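PDB 3I36: vascular protein tyrosine phosphatase 1 from Rattus norvegicus, which probably removes phosphate from phosphotyrosine residues of proteins, acting as a receptor-type tyrosine phosphatase through the catalytic domain present here. Local coordinates for residues M131-T144 with Y230-C244. Numbering follows the deposited sequence.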
ATOM      1  N   MET A 131       8.622  -3.062  12.316  1.00  9.80           N
ATOM      2  CA  MET A 131       8.859  -2.438  11.022  1.00  8.44           C
ATOM      3  C   MET A 131       8.409  -0.990  11.089  1.00 11.96           C
ATOM      4  O   MET A 131       9.102  -0.080  10.638  1.00 15.53           O
ATOM      5  CB  MET A 131       8.061  -3.135   9.945  1.00 12.94           C
ATOM      6  CG  MET A 131       8.183  -2.426   8.615  1.00 14.37           C
ATOM      7  SD  MET A 131       7.537  -3.406   7.261  1.00 12.49           S
ATOM      8  CE  MET A 131       5.780  -3.355   7.564  1.00 10.57           C
ATOM      9  N   VAL A 132       7.220  -0.788  11.639  1.00 12.14           N
ATOM     10  CA  VAL A 132       6.696   0.554  11.796  1.00 12.82           C
ATOM     11  C   VAL A 132       7.722   1.395  12.517  1.00 15.14           C
ATOM     12  O   VAL A 132       8.024   2.507  12.100  1.00 13.48           O
ATOM     13  CB  VAL A 132       5.384   0.562  12.599  1.00 11.66           C
ATOM     14  CG1 VAL A 132       5.099   1.976  13.147  1.00 14.68           C
ATOM     15  CG2 VAL A 132       4.240   0.096  11.716  1.00 11.19           C
ATOM     16  N   TRP A 133       8.268   0.859  13.602  1.00 15.04           N
ATOM     17  CA  TRP A 133       9.219   1.626  14.395  1.00 13.70           C
ATOM     18  C   TRP A 133      10.534   1.824  13.661  1.00 15.23           C
ATOM     19  O   TRP A 133      11.007   2.947  13.468  1.00 13.81           O
ATOM     20  CB  TRP A 133       9.519   0.964  15.733  1.00 11.65           C
ATOM     21  CG  TRP A 133      10.489   1.815  16.449  1.00 15.47           C
ATOM     22  CD1 TRP A 133      11.837   1.625  16.565  1.00 17.09           C
ATOM     23  CD2 TRP A 133      10.205   3.081  17.049  1.00 12.49           C
ATOM     24  NE1 TRP A 133      12.402   2.681  17.251  1.00 13.15           N
ATOM     25  CE2 TRP A 133      11.418   3.589  17.550  1.00 13.68           C
ATOM     26  CE3 TRP A 133       9.030   3.822  17.226  1.00 13.15           C
ATOM     27  CZ2 TRP A 133      11.492   4.804  18.229  1.00 14.48           C
ATOM     28  CZ3 TRP A 133       9.105   5.037  17.899  1.00 18.58           C
ATOM     29  CH2 TRP A 133      10.330   5.514  18.391  1.00 14.80           C
ATOM     30  N   GLU A 134      11.135   0.720  13.246  1.00 13.00           N
ATOM     31  CA  GLU A 134      12.475   0.781  12.689  1.00 16.46           C
ATOM     32  C   GLU A 134      12.525   1.518  11.374  1.00 13.05           C
ATOM     33  O   GLU A 134      13.553   2.071  11.011  1.00 12.09           O
ATOM     34  CB  GLU A 134      13.036  -0.623  12.510  1.00 14.75           C
ATOM     35  CG  GLU A 134      13.247  -1.313  13.843  1.00 16.35           C
ATOM     36  CD  GLU A 134      13.773  -2.713  13.683  1.00 17.17           C
ATOM     37  OE1 GLU A 134      14.021  -3.137  12.530  1.00 17.84           O
ATOM     38  OE2 GLU A 134      13.935  -3.378  14.720  1.00 18.76           O
ATOM     39  N   LYS A 135      11.422   1.500  10.645  1.00  8.66           N
ATOM     40  CA  LYS A 135      11.443   2.098   9.322  1.00 12.41           C
ATOM     41  C   LYS A 135      10.820   3.485   9.308  1.00 13.77           C
ATOM     42  O   LYS A 135      10.588   4.045   8.248  1.00 13.00           O
ATOM     43  CB  LYS A 135      10.788   1.184   8.296  1.00 10.54           C
ATOM     44  CG  LYS A 135      11.422  -0.191   8.240  1.00 15.55           C
ATOM     45  CD  LYS A 135      12.955  -0.108   8.126  1.00 16.52           C
ATOM     46  CE  LYS A 135      13.564  -1.510   7.991  1.00 19.28           C
ATOM     47  NZ  LYS A 135      15.047  -1.526   8.141  1.00 13.71           N
ATOM     48  N   ASN A 136      10.571   4.038  10.489  1.00 15.23           N
ATOM     49  CA  ASN A 136      10.241   5.449  10.586  1.00 15.74           C
ATOM     50  C   ASN A 136       8.867   5.737  10.001  1.00 18.65           C
ATOM     51  O   ASN A 136       8.647   6.783   9.401  1.00 15.34           O
ATOM     52  CB  ASN A 136      11.302   6.274   9.850  1.00 19.11           C
ATOM     53  CG  ASN A 136      11.300   7.721  10.267  1.00 24.49           C
ATOM     54  OD1 ASN A 136      11.089   8.024  11.433  1.00 22.09           O
ATOM     55  ND2 ASN A 136      11.530   8.627   9.311  1.00 28.36           N
ATOM     56  N   VAL A 137       7.943   4.801  10.176  1.00 13.29           N
ATOM     57  CA  VAL A 137       6.601   4.956   9.643  1.00  9.57           C
ATOM     58  C   VAL A 137       5.774   5.860  10.541  1.00 13.01           C
ATOM     59  O   VAL A 137       5.656   5.602  11.727  1.00 12.28           O
ATOM     60  CB  VAL A 137       5.923   3.580   9.505  1.00  8.15           C
ATOM     61  CG1 VAL A 137       4.472   3.731   9.099  1.00  9.84           C
ATOM     62  CG2 VAL A 137       6.671   2.770   8.455  1.00  8.69           C
ATOM     63  N   TYR A 138       5.217   6.922   9.966  1.00  7.84           N
ATOM     64  CA  TYR A 138       4.344   7.836  10.697  1.00 11.58           C
ATOM     65  C   TYR A 138       2.913   7.685  10.194  1.00  9.54           C
ATOM     66  O   TYR A 138       1.967   8.125  10.829  1.00 12.01           O
ATOM     67  CB  TYR A 138       4.770   9.272  10.463  1.00 12.69           C
ATOM     68  CG  TYR A 138       5.887   9.739  11.359  1.00 13.94           C
ATOM     69  CD1 TYR A 138       7.153   9.197  11.260  1.00 13.45           C
ATOM     70  CD2 TYR A 138       5.672  10.733  12.288  1.00 13.98           C
ATOM     71  CE1 TYR A 138       8.189   9.642  12.085  1.00 17.54           C
ATOM     72  CE2 TYR A 138       6.684  11.181  13.112  1.00 15.61           C
ATOM     73  CZ  TYR A 138       7.938  10.639  13.004  1.00 16.49           C
ATOM     74  OH  TYR A 138       8.939  11.100  13.828  1.00 19.24           O
ATOM     75  N   ALA A 139       2.766   7.079   9.021  1.00 14.09           N
ATOM     76  CA  ALA A 139       1.446   6.923   8.426  1.00 15.81           C
ATOM     77  C   ALA A 139       1.228   5.492   7.976  1.00 11.69           C
ATOM     78  O   ALA A 139       2.065   4.906   7.295  1.00 14.11           O
ATOM     79  CB  ALA A 139       1.262   7.878   7.243  1.00 14.69           C
ATOM     80  N   ILE A 140       0.084   4.944   8.346  1.00 11.66           N
ATOM     81  CA  ILE A 140      -0.293   3.636   7.850  1.00  8.75           C
ATOM     82  C   ILE A 140      -1.550   3.846   7.059  1.00 14.25           C
ATOM     83  O   ILE A 140      -2.464   4.527   7.508  1.00 12.21           O
ATOM     84  CB  ILE A 140      -0.598   2.656   8.990  1.00 10.90           C
ATOM     85  CG1 ILE A 140       0.707   2.237   9.684  1.00 12.59           C
ATOM     86  CG2 ILE A 140      -1.345   1.431   8.455  1.00 12.00           C
ATOM     87  CD1 ILE A 140       0.469   1.360  10.922  1.00 12.03           C
ATOM     88  N   VAL A 141      -1.594   3.254   5.875  1.00  9.49           N
ATOM     89  CA  VAL A 141      -2.805   3.271   5.091  1.00  7.99           C
ATOM     90  C   VAL A 141      -3.294   1.852   5.044  1.00  7.57           C
ATOM     91  O   VAL A 141      -2.607   0.966   4.539  1.00 10.63           O
ATOM     92  CB  VAL A 141      -2.541   3.768   3.674  1.00 10.65           C
ATOM     93  CG1 VAL A 141      -3.819   3.673   2.833  1.00 11.88           C
ATOM     94  CG2 VAL A 141      -2.047   5.200   3.722  1.00 13.54           C
ATOM     95  N   MET A 142      -4.483   1.637   5.581  1.00 11.26           N
ATOM     96  CA  MET A 142      -5.042   0.312   5.670  1.00 12.45           C
ATOM     97  C   MET A 142      -6.249   0.251   4.766  1.00 13.34           C
ATOM     98  O   MET A 142      -7.188   1.040   4.912  1.00 14.04           O
ATOM     99  CB  MET A 142      -5.463   0.025   7.098  1.00 13.81           C
ATOM    100  CG  MET A 142      -6.212  -1.267   7.228  1.00  9.95           C
ATOM    101  SD  MET A 142      -6.381  -1.734   8.954  1.00 13.45           S
ATOM    102  CE  MET A 142      -7.278  -3.277   8.751  1.00 14.44           C
ATOM    103  N   LEU A 143      -6.233  -0.686   3.831  1.00 11.18           N
ATOM    104  CA  LEU A 143      -7.231  -0.663   2.771  1.00 11.09           C
ATOM    105  C   LEU A 143      -8.108  -1.882   2.803  1.00 16.28           C
ATOM    106  O   LEU A 143      -8.561  -2.373   1.772  1.00 18.55           O
ATOM    107  CB  LEU A 143      -6.550  -0.545   1.413  1.00  8.43           C
ATOM    108  CG  LEU A 143      -5.703   0.719   1.268  1.00 14.92           C
ATOM    109  CD1 LEU A 143      -4.699   0.548   0.148  1.00 12.23           C
ATOM    110  CD2 LEU A 143      -6.601   1.924   1.020  1.00 15.39           C
ATOM    111  N   THR A 144      -8.353  -2.371   4.005  1.00 16.89           N
ATOM    112  CA  THR A 144      -9.180  -3.536   4.171  1.00 18.74           C
ATOM    113  C   THR A 144      -9.879  -3.440   5.505  1.00 19.21           C
ATOM    114  O   THR A 144      -9.403  -2.767   6.418  1.00 14.66           O
ATOM    115  CB  THR A 144      -8.333  -4.828   4.141  1.00 15.30           C
ATOM    116  OG1 THR A 144      -9.199  -5.958   4.204  1.00 19.00           O
ATOM    117  CG2 THR A 144      -7.375  -4.867   5.311  1.00 14.79           C
ATOM    118  N   TYR A 230      -1.596  14.875   5.629  1.00 15.49           N
ATOM    119  CA  TYR A 230      -0.864  14.511   6.828  1.00 13.80           C
ATOM    120  C   TYR A 230       0.626  14.331   6.551  1.00 16.55           C
ATOM    121  O   TYR A 230       1.459  14.803   7.316  1.00 15.33           O
ATOM    122  CB  TYR A 230      -1.442  13.233   7.426  1.00 12.93           C
ATOM    123  CG  TYR A 230      -0.684  12.700   8.612  1.00 17.59           C
ATOM    124  CD1 TYR A 230      -0.823  13.277   9.868  1.00 18.87           C
ATOM    125  CD2 TYR A 230       0.134  11.581   8.487  1.00 23.14           C
ATOM    126  CE1 TYR A 230      -0.139  12.771  10.964  1.00 20.79           C
ATOM    127  CE2 TYR A 230       0.816  11.068   9.573  1.00 19.45           C
ATOM    128  CZ  TYR A 230       0.678  11.663  10.804  1.00 23.29           C
ATOM    129  OH  TYR A 230       1.366  11.142  11.880  1.00 23.46           O
ATOM    130  N   MET A 231       0.956  13.645   5.459  1.00 14.54           N
ATOM    131  CA  MET A 231       2.356  13.387   5.121  1.00 11.75           C
ATOM    132  C   MET A 231       3.173  14.661   4.996  1.00 16.48           C
ATOM    133  O   MET A 231       4.389  14.629   5.128  1.00 11.95           O
ATOM    134  CB  MET A 231       2.456  12.561   3.840  1.00 13.25           C
ATOM    135  CG  MET A 231       2.004  11.131   4.039  1.00 14.76           C
ATOM    136  SD  MET A 231       2.875  10.342   5.409  1.00 19.27           S
ATOM    137  CE  MET A 231       4.556  10.335   4.809  1.00 17.08           C
ATOM    138  N   LYS A 232       2.512  15.779   4.718  1.00 13.90           N
ATOM    139  CA  LYS A 232       3.230  17.048   4.597  1.00 20.13           C
ATOM    140  C   LYS A 232       3.841  17.452   5.937  1.00 17.34           C
ATOM    141  O   LYS A 232       4.759  18.270   6.000  1.00 17.70           O
ATOM    142  CB  LYS A 232       2.291  18.137   4.094  1.00 20.87           C
ATOM    143  CG  LYS A 232       1.901  17.987   2.630  1.00 16.43           C
ATOM    144  CD  LYS A 232       0.920  19.085   2.257  1.00 20.24           C
ATOM    145  CE  LYS A 232       0.503  19.000   0.799  1.00 27.11           C
ATOM    146  NZ  LYS A 232      -0.558  20.014   0.542  1.00 27.43           N
ATOM    147  N   GLN A 233       3.337  16.846   7.003  1.00 13.69           N
ATOM    148  CA  GLN A 233       3.730  17.204   8.360  1.00 12.66           C
ATOM    149  C   GLN A 233       4.815  16.284   8.892  1.00 13.65           C
ATOM    150  O   GLN A 233       5.299  16.464   9.996  1.00 16.11           O
ATOM    151  CB  GLN A 233       2.515  17.090   9.272  1.00 15.39           C
ATOM    152  CG  GLN A 233       1.350  17.928   8.783  1.00 17.97           C
ATOM    153  CD  GLN A 233       0.125  17.771   9.652  1.00 31.81           C
ATOM    154  OE1 GLN A 233       0.192  17.193  10.733  1.00 32.68           O
ATOM    155  NE2 GLN A 233      -1.008  18.271   9.180  1.00 45.72           N
ATOM    156  N   ILE A 234       5.190  15.305   8.077  1.00 15.67           N
ATOM    157  CA  ILE A 234       5.980  14.179   8.519  1.00 16.91           C
ATOM    158  C   ILE A 234       7.447  14.382   8.146  1.00 15.03           C
ATOM    159  O   ILE A 234       7.744  15.018   7.139  1.00 19.79           O
ATOM    160  CB  ILE A 234       5.394  12.900   7.889  1.00 15.65           C
ATOM    161  CG1 ILE A 234       3.964  12.689   8.400  1.00 18.46           C
ATOM    162  CG2 ILE A 234       6.253  11.689   8.161  1.00 22.47           C
ATOM    163  CD1 ILE A 234       3.827  12.792   9.902  1.00 14.18           C
ATOM    164  N   PRO A 235       8.374  13.856   8.963  1.00 16.49           N
ATOM    165  CA  PRO A 235       9.786  14.058   8.622  1.00 18.26           C
ATOM    166  C   PRO A 235      10.137  13.344   7.329  1.00 23.64           C
ATOM    167  O   PRO A 235       9.338  12.535   6.829  1.00 17.69           O
ATOM    168  CB  PRO A 235      10.531  13.376   9.772  1.00 22.87           C
ATOM    169  CG  PRO A 235       9.539  13.157  10.839  1.00 23.34           C
ATOM    170  CD  PRO A 235       8.208  13.046  10.182  1.00 18.78           C
ATOM    171  N   PRO A 236      11.344  13.608   6.810  1.00 29.79           N
ATOM    172  CA  PRO A 236      11.827  12.969   5.582  1.00 31.59           C
ATOM    173  C   PRO A 236      12.097  11.492   5.790  1.00 20.62           C
ATOM    174  O   PRO A 236      12.265  11.032   6.921  1.00 20.18           O
ATOM    175  CB  PRO A 236      13.161  13.684   5.302  1.00 39.64           C
ATOM    176  CG  PRO A 236      13.134  14.932   6.153  1.00 43.42           C
ATOM    177  CD  PRO A 236      12.315  14.572   7.354  1.00 35.80           C
ATOM    178  N   GLU A 237      12.174  10.765   4.687  1.00 16.59           N
ATOM    179  CA  GLU A 237      12.465   9.349   4.716  1.00 25.22           C
ATOM    180  C   GLU A 237      11.538   8.661   5.685  1.00 17.92           C
ATOM    181  O   GLU A 237      11.967   7.878   6.530  1.00 22.63           O
ATOM    182  CB  GLU A 237      13.922   9.116   5.122  1.00 36.17           C
ATOM    183  CG  GLU A 237      14.923   9.935   4.325  1.00 42.37           C
ATOM    184  CD  GLU A 237      16.354   9.605   4.699  1.00 55.13           C
ATOM    185  OE1 GLU A 237      16.657   8.403   4.881  1.00 55.17           O
ATOM    186  OE2 GLU A 237      17.176  10.540   4.807  1.00 61.88           O
ATOM    187  N   SER A 238      10.259   8.981   5.592  1.00 16.97           N
ATOM    188  CA  SER A 238       9.262   8.264   6.371  1.00 12.37           C
ATOM    189  C   SER A 238       8.317   7.595   5.387  1.00 14.54           C
ATOM    190  O   SER A 238       7.457   8.246   4.809  1.00 15.92           O
ATOM    191  CB  SER A 238       8.489   9.218   7.287  1.00 16.80           C
ATOM    192  OG  SER A 238       7.383   8.546   7.874  1.00 16.21           O
ATOM    193  N   PRO A 239       8.495   6.283   5.183  1.00 13.32           N
ATOM    194  CA  PRO A 239       7.709   5.532   4.204  1.00 10.37           C
ATOM    195  C   PRO A 239       6.278   5.474   4.677  1.00 11.00           C
ATOM    196  O   PRO A 239       6.030   5.343   5.887  1.00  9.86           O
ATOM    197  CB  PRO A 239       8.311   4.116   4.271  1.00 13.43           C
ATOM    198  CG  PRO A 239       9.556   4.232   5.035  1.00 23.48           C
ATOM    199  CD  PRO A 239       9.430   5.429   5.924  1.00 12.70           C
ATOM    200  N   ILE A 240       5.343   5.576   3.746  1.00 10.09           N
ATOM    201  CA  ILE A 240       3.953   5.350   4.099  1.00 10.50           C
ATOM    202  C   ILE A 240       3.761   3.848   4.055  1.00  9.47           C
ATOM    203  O   ILE A 240       4.053   3.201   3.045  1.00  9.30           O
ATOM    204  CB  ILE A 240       2.983   6.011   3.104  1.00 12.64           C
ATOM    205  CG1 ILE A 240       3.254   7.525   3.042  1.00 11.18           C
ATOM    206  CG2 ILE A 240       1.524   5.727   3.495  1.00  8.50           C
ATOM    207  CD1 ILE A 240       2.632   8.162   1.839  1.00 14.88           C
ATOM    208  N   LEU A 241       3.281   3.291   5.153  1.00  8.56           N
ATOM    209  CA  LEU A 241       3.074   1.854   5.201  1.00 10.85           C
ATOM    210  C   LEU A 241       1.663   1.635   4.692  1.00  8.85           C
ATOM    211  O   LEU A 241       0.701   2.162   5.246  1.00 11.68           O
ATOM    212  CB  LEU A 241       3.233   1.343   6.623  1.00 12.88           C
ATOM    213  CG  LEU A 241       3.156  -0.166   6.858  1.00 12.08           C
ATOM    214  CD1 LEU A 241       3.505  -0.424   8.305  1.00  9.96           C
ATOM    215  CD2 LEU A 241       1.772  -0.730   6.566  1.00 19.13           C
ATOM    216  N   VAL A 242       1.547   0.891   3.606  1.00  8.25           N
ATOM    217  CA  VAL A 242       0.245   0.666   3.000  1.00  7.44           C
ATOM    218  C   VAL A 242      -0.003  -0.814   3.012  1.00  9.52           C
ATOM    219  O   VAL A 242       0.884  -1.590   2.696  1.00  9.51           O
ATOM    220  CB  VAL A 242       0.195   1.165   1.561  1.00 10.10           C
ATOM    221  CG1 VAL A 242      -1.237   1.007   0.990  1.00 12.57           C
ATOM    222  CG2 VAL A 242       0.618   2.613   1.509  1.00  8.89           C
ATOM    223  N   HIS A 243      -1.196  -1.219   3.429  1.00 11.79           N
ATOM    224  CA  HIS A 243      -1.509  -2.639   3.413  1.00  9.27           C
ATOM    225  C   HIS A 243      -2.991  -2.823   3.224  1.00 13.61           C
ATOM    226  O   HIS A 243      -3.788  -1.933   3.531  1.00 13.05           O
ATOM    227  CB  HIS A 243      -1.069  -3.320   4.704  1.00 10.12           C
ATOM    228  CG  HIS A 243      -1.948  -3.002   5.872  1.00 12.36           C
ATOM    229  ND1 HIS A 243      -3.066  -3.742   6.178  1.00 15.70           N
ATOM    230  CD2 HIS A 243      -1.882  -2.013   6.793  1.00 10.52           C
ATOM    231  CE1 HIS A 243      -3.650  -3.235   7.252  1.00 16.21           C
ATOM    232  NE2 HIS A 243      -2.956  -2.180   7.642  1.00 12.48           N
ATOM    233  N   CYS A 244      -3.353  -3.977   2.687  1.00 12.44           N
ATOM    234  CA  CYS A 244      -4.731  -4.419   2.691  1.00 11.20           C
ATOM    235  C   CYS A 244      -4.619  -5.804   3.293  1.00 14.86           C
ATOM    236  O   CYS A 244      -4.110  -5.950   4.403  1.00 14.38           O
ATOM    237  CB  CYS A 244      -5.298  -4.448   1.268  1.00 10.70           C
ATOM    238  SG  CYS A 244      -4.088  -4.976   0.004  1.00 14.86           S
TER
HETATM  239  O   HOH W   1       5.118   7.359   7.204  1.00 13.49           O
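Leu241 CD1 meets Val132 CG2 at 3.5 Å and touches Met131 CE, while Leu241 CB lies against Val137 CG1. Leu241 CG lies anti to its own backbone N (chi1 -175°), which brings CD1 against these two residues of helix 125-134; Ile140 runs alongside. The other sheet face is lined by Val141, Ile240 and Val242, with Val141 CG2 on Ile240 CG2. Strands 139-142 and 240-243 are parallel neighbours, their axes 16° apart, bonded from Leu241 N to Ala139 O, Val141 N to Leu241 O (2.6 Å), His243 N to Val141 O and Leu143 N to His243 O. They belong to the central mixed sheet of the protein-tyrosine phosphatase fold, and strand 240-243 leads into Cys244, the probable phosphocysteine nucleophile. Met142 CA sits over one face of the His243 imidazole, 4.1 Å from its centroid; His243 ND1 donates to Cys244 O with an N-H...O angle of 171°, in the ring plane, and NE2 bonds Tyr157 OH, two bonds likely to hold the ring's rotation. At the other end, Pro235 CD stands over the Tyr138 ring, 3.7 Å from its centroid, and Ile234 CD1 comes obliquely to Tyr138 CD2. Were Tyr138 an alanine, Pro235 and Ile234 would probably lose the ring they pack on, and His198 its stacking partner. At the polar edge, Ser238 OG donates to Asn136 O (2.7 Å) and accepts from a water that also bonds Tyr138 N and Pro239 O. Asn136, at positive phi in the Schellman motif ending the helix, sends ND2 to Glu237 O (2.9 Å), a nearly straight bond with the donor above the carbonyl plane.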